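Local coordinates for phosphodiesterase (Candida albicans, PDB 6CPU), which belongs to the cyclic nucleotide phosphodiesterase family of the HD clan, a largely helical metalloprotein whose model carries zinc and magnesium ions, at residues 175-180 / 388-393; 1-7 / 16-22; 24-29 / 79-83. All coordinates share one frame; numbering follows the deposited sequence.

Interaction 1 (175-180 / 388-393)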
# COMPACT_ATOMS: atom_id res chain seq x y z
N ARG A 175 -12.99 -15.47 -10.29
CA ARG A 175 -13.85 -14.57 -11.05
C ARG A 175 -13.95 -15.05 -12.51
O ARG A 175 -12.95 -15.46 -13.09
CB ARG A 175 -13.26 -13.14 -10.95
CG ARG A 175 -14.21 -12.01 -11.25
CD ARG A 175 -13.54 -10.64 -11.13
NE ARG A 175 -12.23 -10.58 -11.77
CZ ARG A 175 -11.07 -10.30 -11.16
NH1 ARG A 175 -11.02 -10.04 -9.85
NH2 ARG A 175 -9.95 -10.30 -11.86
N SER A 176 -15.15 -15.07 -13.10
CA SER A 176 -15.29 -15.51 -14.50
C SER A 176 -14.77 -14.44 -15.46
O SER A 176 -14.59 -13.29 -15.07
CB SER A 176 -16.74 -15.84 -14.86
OG SER A 176 -17.54 -14.67 -14.82
N GLU A 177 -14.55 -14.82 -16.72
CA GLU A 177 -14.11 -13.85 -17.71
C GLU A 177 -15.18 -12.77 -17.93
O GLU A 177 -14.84 -11.60 -18.10
CB GLU A 177 -13.72 -14.55 -19.02
CG GLU A 177 -12.68 -13.79 -19.84
CD GLU A 177 -11.25 -13.90 -19.30
OE1 GLU A 177 -11.03 -14.33 -18.13
OE2 GLU A 177 -10.31 -13.56 -20.06
N ILE A 178 -16.46 -13.16 -17.89
CA ILE A 178 -17.58 -12.23 -18.03
C ILE A 178 -17.63 -11.23 -16.87
O ILE A 178 -17.87 -10.04 -17.07
CB ILE A 178 -18.93 -12.98 -18.09
CG1 ILE A 178 -19.08 -13.72 -19.42
CG2 ILE A 178 -20.11 -12.03 -17.89
CD1 ILE A 178 -20.16 -14.78 -19.42
N ALA A 179 -17.42 -11.71 -15.65
CA ALA A 179 -17.41 -10.80 -14.51
C ALA A 179 -16.22 -9.85 -14.62
O ALA A 179 -16.35 -8.67 -14.33
CB ALA A 179 -17.37 -11.57 -13.20
N THR A 180 -15.07 -10.37 -15.04
CA THR A 180 -13.86 -9.57 -15.20
C THR A 180 -14.05 -8.42 -16.20
O THR A 180 -13.65 -7.28 -15.94
CB THR A 180 -12.67 -10.46 -15.60
OG1 THR A 180 -12.36 -11.34 -14.50
CG2 THR A 180 -11.43 -9.65 -15.96
N ASN A 388 -4.54 -9.92 -9.26
CA ASN A 388 -5.86 -10.38 -9.66
C ASN A 388 -6.98 -9.41 -9.34
O ASN A 388 -8.00 -9.40 -10.03
CB ASN A 388 -6.15 -11.73 -9.05
CG ASN A 388 -5.14 -12.78 -9.47
OD1 ASN A 388 -4.82 -12.91 -10.64
ND2 ASN A 388 -4.64 -13.52 -8.52
N LYS A 389 -6.81 -8.61 -8.29
CA LYS A 389 -7.80 -7.58 -7.98
C LYS A 389 -7.48 -6.27 -8.68
O LYS A 389 -8.35 -5.68 -9.30
CB LYS A 389 -7.93 -7.36 -6.46
CG LYS A 389 -8.88 -6.23 -6.08
CD LYS A 389 -9.11 -6.19 -4.58
CE LYS A 389 -9.86 -4.94 -4.14
NZ LYS A 389 -11.21 -4.84 -4.75
N VAL A 390 -6.25 -5.78 -8.52
CA VAL A 390 -5.92 -4.43 -8.99
C VAL A 390 -5.53 -4.40 -10.47
O VAL A 390 -6.24 -3.80 -11.28
CB VAL A 390 -4.82 -3.79 -8.11
CG1 VAL A 390 -4.46 -2.41 -8.65
CG2 VAL A 390 -5.30 -3.67 -6.68
N LEU A 391 -4.42 -5.03 -10.84
CA LEU A 391 -3.87 -4.86 -12.19
C LEU A 391 -4.70 -5.54 -13.28
O LEU A 391 -4.83 -4.99 -14.38
CB LEU A 391 -2.40 -5.31 -12.27
CG LEU A 391 -1.39 -4.55 -11.39
CD1 LEU A 391 -0.03 -5.20 -11.48
CD2 LEU A 391 -1.31 -3.07 -11.78
N ARG A 392 -5.28 -6.70 -12.99
CA ARG A 392 -6.11 -7.42 -13.99
C ARG A 392 -7.29 -6.57 -14.45
O ARG A 392 -7.70 -6.64 -15.61
CB ARG A 392 -6.61 -8.76 -13.43
CG ARG A 392 -7.47 -9.59 -14.39
CD ARG A 392 -6.67 -10.03 -15.61
NE ARG A 392 -7.51 -10.64 -16.64
CZ ARG A 392 -8.17 -9.99 -17.60
NH1 ARG A 392 -8.17 -8.66 -17.69
NH2 ARG A 392 -8.88 -10.70 -18.48
N ILE A 393 -7.84 -5.78 -13.53
CA ILE A 393 -8.96 -4.87 -13.82
C ILE A 393 -8.49 -3.50 -14.30
O ILE A 393 -8.98 -2.99 -15.30
CB ILE A 393 -9.87 -4.71 -12.57
CG1 ILE A 393 -10.38 -6.08 -12.10
CG2 ILE A 393 -11.01 -3.73 -12.82
CD1 ILE A 393 -11.02 -6.95 -13.17
O HOH W 1 -8.21 -13.58 -17.35
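The start of helix 177-193, with R175 just ahead of it, faces the last turns of helix 377-394, the backbones drawing closer from R175 and N388, whose CA atoms are 9.1 Å apart, to T180 and I393, at 6.9 Å. This is a helix-to-helix junction in which an arginine from the pre-helical loop reaches a backbone carbonyl of the partner helix; N388 to L391 there form a wider, pi-type turn. R175 grips the carbonyl end-on with both terminal nitrogens: NH2 lies 2.8 Å from N388 O, within the carbonyl plane, and NH1 is 3.1 Å from the same oxygen but 36° above that plane. The NH2 bond is also the straighter, 154° at hydrogen. R175 NE, on another side of the group, donates to T180 OG1 at 2.8 Å in a nearly straight bond, with OG1 in the guanidinium plane. Three bonds from one flat group thus fix its rotation. The R175 side chain runs extended as far as CD and bends at chi3 (45°), which turns the head toward helix 377-394. I393 CD1 packs over one face, offset toward the rim.

The two guanidinium planes stand almost perpendicular, and R392 meets R175 through its aliphatic CG, 3.6 Å from R175 NH2. Bending at chi2, R392 carries its own head across T180, whose methyl CG2 sits over the centre of the guanidinium, while E177 OE2 makes a long salt bridge at its edge. S176 caps helix 177-193, its OG accepting from A179 N. Outside the pair, L183 touches both R175 and I393, and I184 meets R392. Between E177 and R392, water 1 donates to E177 OE1 and accepts from R392 NE, 3.1 Å away.

Interaction 2 (1-7 / 16-22)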
# COMPACT_ATOMS: atom_id res chain seq x y z
N MET A 1 -25.61 3.69 15.27
CA MET A 1 -25.02 2.39 14.80
C MET A 1 -24.38 2.43 13.40
O MET A 1 -23.19 2.20 13.27
CB MET A 1 -26.07 1.27 14.88
CG MET A 1 -25.59 0.09 15.72
SD MET A 1 -26.86 -1.08 16.22
CE MET A 1 -28.02 -1.02 14.86
N ALA A 2 -25.16 2.70 12.35
CA ALA A 2 -24.64 2.68 10.98
C ALA A 2 -24.58 4.06 10.34
O ALA A 2 -25.34 4.97 10.69
CB ALA A 2 -25.49 1.77 10.12
N GLU A 3 -23.65 4.21 9.40
CA GLU A 3 -23.66 5.33 8.48
C GLU A 3 -24.53 4.90 7.31
O GLU A 3 -24.28 3.87 6.69
CB GLU A 3 -22.25 5.68 8.00
CG GLU A 3 -22.24 6.68 6.85
CD GLU A 3 -20.87 7.29 6.59
OE1 GLU A 3 -20.23 7.77 7.54
OE2 GLU A 3 -20.43 7.31 5.42
N VAL A 4 -25.57 5.68 7.01
CA VAL A 4 -26.51 5.32 5.97
C VAL A 4 -26.34 6.27 4.79
O VAL A 4 -26.32 7.50 4.96
CB VAL A 4 -27.97 5.34 6.47
CG1 VAL A 4 -28.93 4.97 5.35
CG2 VAL A 4 -28.15 4.39 7.66
N LEU A 5 -26.18 5.69 3.61
CA LEU A 5 -26.00 6.42 2.37
C LEU A 5 -27.18 6.05 1.50
O LEU A 5 -27.36 4.87 1.20
CB LEU A 5 -24.70 6.00 1.69
CG LEU A 5 -23.45 6.01 2.58
CD1 LEU A 5 -22.24 5.64 1.76
CD2 LEU A 5 -23.22 7.36 3.24
N SER A 6 -28.00 7.03 1.14
CA SER A 6 -29.24 6.74 0.43
C SER A 6 -29.40 7.46 -0.90
O SER A 6 -29.06 8.64 -1.04
CB SER A 6 -30.44 7.09 1.33
OG SER A 6 -31.64 6.78 0.65
N LEU A 7 -29.96 6.73 -1.86
CA LEU A 7 -30.32 7.28 -3.15
C LEU A 7 -31.82 7.53 -3.23
O LEU A 7 -32.31 7.98 -4.26
CB LEU A 7 -29.89 6.33 -4.26
CG LEU A 7 -28.38 6.28 -4.55
CD1 LEU A 7 -28.04 5.16 -5.51
CD2 LEU A 7 -27.92 7.62 -5.11
N THR A 16 -29.68 3.89 12.33
CA THR A 16 -28.97 5.04 11.76
C THR A 16 -28.30 5.94 12.81
O THR A 16 -28.95 6.40 13.74
CB THR A 16 -29.94 5.90 10.93
OG1 THR A 16 -30.58 5.10 9.94
CG2 THR A 16 -29.20 7.04 10.24
N ASP A 17 -27.00 6.18 12.65
CA ASP A 17 -26.28 7.23 13.39
C ASP A 17 -26.26 8.51 12.55
O ASP A 17 -26.53 9.59 13.06
CB ASP A 17 -24.83 6.80 13.69
CG ASP A 17 -24.02 7.88 14.42
OD1 ASP A 17 -24.60 8.64 15.22
OD2 ASP A 17 -22.79 7.96 14.20
N LYS A 18 -25.91 8.38 11.28
CA LYS A 18 -25.85 9.51 10.37
C LYS A 18 -26.33 9.07 8.99
O LYS A 18 -26.02 7.95 8.54
CB LYS A 18 -24.42 10.04 10.30
CG LYS A 18 -24.26 11.40 9.66
CD LYS A 18 -22.84 11.89 9.87
CE LYS A 18 -22.65 13.30 9.34
NZ LYS A 18 -21.27 13.78 9.61
N TYR A 19 -27.10 9.94 8.34
CA TYR A 19 -27.78 9.63 7.09
C TYR A 19 -27.32 10.65 6.05
O TYR A 19 -27.35 11.86 6.32
CB TYR A 19 -29.29 9.72 7.33
CG TYR A 19 -30.19 9.30 6.17
CD1 TYR A 19 -30.84 8.07 6.17
CD2 TYR A 19 -30.41 10.15 5.09
CE1 TYR A 19 -31.66 7.70 5.13
CE2 TYR A 19 -31.24 9.78 4.04
CZ TYR A 19 -31.86 8.56 4.07
OH TYR A 19 -32.67 8.20 3.03
N TYR A 20 -26.87 10.17 4.90
CA TYR A 20 -26.47 11.02 3.76
C TYR A 20 -27.39 10.70 2.62
O TYR A 20 -27.53 9.54 2.25
CB TYR A 20 -25.03 10.75 3.31
CG TYR A 20 -23.94 11.15 4.27
CD1 TYR A 20 -23.09 12.23 3.99
CD2 TYR A 20 -23.71 10.43 5.44
CE1 TYR A 20 -22.08 12.58 4.86
CE2 TYR A 20 -22.69 10.77 6.30
CZ TYR A 20 -21.88 11.85 6.01
OH TYR A 20 -20.88 12.20 6.88
N LYS A 21 -28.04 11.71 2.07
CA LYS A 21 -28.90 11.53 0.91
C LYS A 21 -28.13 12.05 -0.28
O LYS A 21 -27.72 13.20 -0.29
CB LYS A 21 -30.23 12.28 1.09
CG LYS A 21 -31.12 12.31 -0.14
CD LYS A 21 -31.71 10.94 -0.45
CE LYS A 21 -32.19 10.87 -1.88
NZ LYS A 21 -33.19 11.94 -2.15
N PHE A 22 -27.92 11.20 -1.27
CA PHE A 22 -27.18 11.58 -2.46
C PHE A 22 -28.14 11.74 -3.62
O PHE A 22 -29.06 10.94 -3.79
CB PHE A 22 -26.09 10.56 -2.77
CG PHE A 22 -24.99 10.56 -1.75
CD1 PHE A 22 -24.01 11.54 -1.79
CD2 PHE A 22 -24.99 9.64 -0.71
CE1 PHE A 22 -23.01 11.58 -0.83
CE2 PHE A 22 -24.01 9.68 0.26
CZ PHE A 22 -23.01 10.64 0.19
O HOH W 2 -19.22 10.17 6.63
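Two neighbouring strands of a four-stranded parallel sheet meet here, 2-6 and the outermost strand 16-21, their short axes 14° from parallel. V4 N donates to K18 O (2.8 Å), V4 O accepts from Y20 N, and Y20 O and S6 O continue the pattern to S6 N and F22 N. A beta bulge shifts the register by one between A2 and E3, and D17 N there takes A2 O at 2.8 Å.

On the face bearing V4 and S6, V4 CG1 packs on Y19 CD1 at 3.7 Å, and V4 CG2 rests 3.4 Å from T16 OG1, an oxygen hydrogen-bonded to I12 O. The Y19 ring, swung out opposite its backbone N (chi1 -174°), reaches along to S6, whose CB lies 3.4 Å from CZ; its OH bonds to L10 O, and S6 OG to V8 O. On the face bearing L5 and Y20, L5 CD2 lies beside Y20 CD2; it also meets the F22 ring edge, just past the strand, 3.9 Å from CE2. Water 2 joins E3 OE1 to Y20 OH.

E3 OE2 forms a salt bridge with K35, just past helix 25-34, and a hydrogen bond with H31 NE2 within it; that helix also packs on L5 and F22. Strand 46-49 flanks 2-6 on its other edge, and helix 110-124 receives M1.

Interaction 3 (24-29 / 79-83)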
# COMPACT_ATOMS: atom_id res chain seq x y z
N THR A 24 -27.10 11.63 -6.75
CA THR A 24 -26.60 10.77 -7.82
C THR A 24 -25.70 9.66 -7.27
O THR A 24 -25.08 9.81 -6.23
CB THR A 24 -25.77 11.56 -8.85
OG1 THR A 24 -24.57 12.05 -8.25
CG2 THR A 24 -26.56 12.75 -9.42
N PHE A 25 -25.64 8.55 -8.00
CA PHE A 25 -24.79 7.41 -7.66
C PHE A 25 -23.33 7.85 -7.74
O PHE A 25 -22.51 7.45 -6.92
CB PHE A 25 -25.05 6.24 -8.62
CG PHE A 25 -24.35 4.95 -8.25
CD1 PHE A 25 -24.34 4.48 -6.93
CD2 PHE A 25 -23.73 4.18 -9.23
CE1 PHE A 25 -23.70 3.29 -6.61
CE2 PHE A 25 -23.10 2.98 -8.91
CZ PHE A 25 -23.08 2.54 -7.59
N LYS A 26 -23.02 8.69 -8.73
CA LYS A 26 -21.67 9.22 -8.88
C LYS A 26 -21.22 9.96 -7.62
O LYS A 26 -20.10 9.75 -7.14
CB LYS A 26 -21.56 10.12 -10.10
CG LYS A 26 -20.16 10.65 -10.33
CD LYS A 26 -20.06 11.54 -11.55
CE LYS A 26 -20.18 13.01 -11.21
NZ LYS A 26 -19.96 13.84 -12.42
N HIS A 27 -22.07 10.82 -7.07
CA HIS A 27 -21.70 11.53 -5.85
C HIS A 27 -21.54 10.58 -4.64
O HIS A 27 -20.63 10.77 -3.81
CB HIS A 27 -22.69 12.65 -5.56
CG HIS A 27 -22.53 13.84 -6.45
ND1 HIS A 27 -23.58 14.69 -6.76
CD2 HIS A 27 -21.45 14.34 -7.10
CE1 HIS A 27 -23.16 15.65 -7.55
NE2 HIS A 27 -21.87 15.46 -7.78
N LEU A 28 -22.39 9.56 -4.56
CA LEU A 28 -22.25 8.52 -3.53
C LEU A 28 -20.89 7.80 -3.65
O LEU A 28 -20.18 7.61 -2.65
CB LEU A 28 -23.41 7.51 -3.64
CG LEU A 28 -23.61 6.58 -2.45
CD1 LEU A 28 -25.05 6.09 -2.36
CD2 LEU A 28 -22.67 5.39 -2.52
N ILE A 29 -20.51 7.44 -4.87
CA ILE A 29 -19.21 6.79 -5.13
C ILE A 29 -18.05 7.70 -4.70
O ILE A 29 -17.10 7.24 -4.06
CB ILE A 29 -19.06 6.39 -6.61
CG1 ILE A 29 -19.99 5.21 -6.93
CG2 ILE A 29 -17.64 5.96 -6.93
CD1 ILE A 29 -20.15 4.94 -8.42
N LEU A 79 -23.21 6.03 -15.25
CA LEU A 79 -23.07 5.51 -13.88
C LEU A 79 -24.40 5.54 -13.14
O LEU A 79 -24.82 4.55 -12.54
CB LEU A 79 -22.05 6.32 -13.07
CG LEU A 79 -20.59 5.90 -13.08
CD1 LEU A 79 -19.80 6.86 -12.20
CD2 LEU A 79 -20.40 4.45 -12.62
N ASP A 80 -25.06 6.69 -13.19
CA ASP A 80 -26.32 6.89 -12.49
C ASP A 80 -27.44 5.98 -13.03
O ASP A 80 -28.30 5.55 -12.28
CB ASP A 80 -26.74 8.37 -12.56
CG ASP A 80 -25.76 9.31 -11.83
OD1 ASP A 80 -24.94 8.84 -10.99
OD2 ASP A 80 -25.81 10.53 -12.09
N ASN A 81 -27.37 5.67 -14.32
CA ASN A 81 -28.38 4.85 -14.99
C ASN A 81 -28.09 3.35 -15.06
O ASN A 81 -28.82 2.61 -15.74
CB ASN A 81 -28.63 5.41 -16.40
CG ASN A 81 -29.29 6.77 -16.36
OD1 ASN A 81 -30.31 6.96 -15.69
ND2 ASN A 81 -28.71 7.74 -17.08
N LEU A 82 -27.05 2.88 -14.35
CA LEU A 82 -26.73 1.45 -14.33
C LEU A 82 -27.87 0.64 -13.74
O LEU A 82 -28.48 1.07 -12.78
CB LEU A 82 -25.48 1.16 -13.48
CG LEU A 82 -24.12 1.59 -14.03
CD1 LEU A 82 -23.09 1.43 -12.92
CD2 LEU A 82 -23.71 0.80 -15.28
N PRO A 83 -28.12 -0.57 -14.27
CA PRO A 83 -29.03 -1.46 -13.57
C PRO A 83 -28.52 -1.75 -12.17
O PRO A 83 -27.31 -1.63 -11.90
CB PRO A 83 -29.03 -2.74 -14.41
CG PRO A 83 -28.25 -2.45 -15.64
CD PRO A 83 -27.43 -1.22 -15.40
O HOH W 3 -27.96 7.75 -9.70
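L79 opens the second segment by presenting its carbonyl and its side chain to helix 25-34. L79 O lies near the plane of the F25 ring, at its edge, 3.5 Å from CD2, while L79 CD2 packs against I29 CD1 at 4.2 Å. That same I29 methyl rides 3.6 Å above one face of the F25 ring, offset toward the rim, so the phenyl is bounded by its own helix on one face and by the turn at its edge.

D80 carries the polar part of the contact. Its OD1 accepts from K26 N at 3.0 Å with an angle of 158° at hydrogen, the donor coming nearly along the carboxylate C-O axis; F25 N is also close, 3.1 Å from the same oxygen. OD2 is turned to T24, 3.4 Å from CB. The carboxylate thus faces the first turn of the helix, where its negative charge would probably be favoured by the helix dipole. T24 is the N-cap: chi1 of 66° brings OG1 round to accept from H27 N. Water 3 accepts from F25 N and makes a weak bond to D80 O.

The type I beta turn L79-L82 carries the chain past N81 to L82, whose CD1 approaches the F25 ring edge at CE2, 4.3 Å away. L82 also touches L186 and L189 of helix 177-193. P83 follows as the N-cap of helix 84-94.

From the N terminus, interaction 2 comes first: it closes the short connection between the parallel strands 2-6 and 16-21, only eight residues lying between its segments. Helix 25-34 follows directly, and its start enters interaction 3, which closes a loop of 49 residues through strand 46-49. Interaction 1 comes last, its segments separated by 207 residues. All three run in series, none enclosing or crossing another. Interactions 2 and 3 touch: L7 CD2 packs on T24 and F25, and F22 on H27 and L28. Interaction 1 lies apart, its nearest atoms about 12 Å from interaction 3, but helix 177-193 reaches L82 and I29, joining sheet-side helices to helix 377-394.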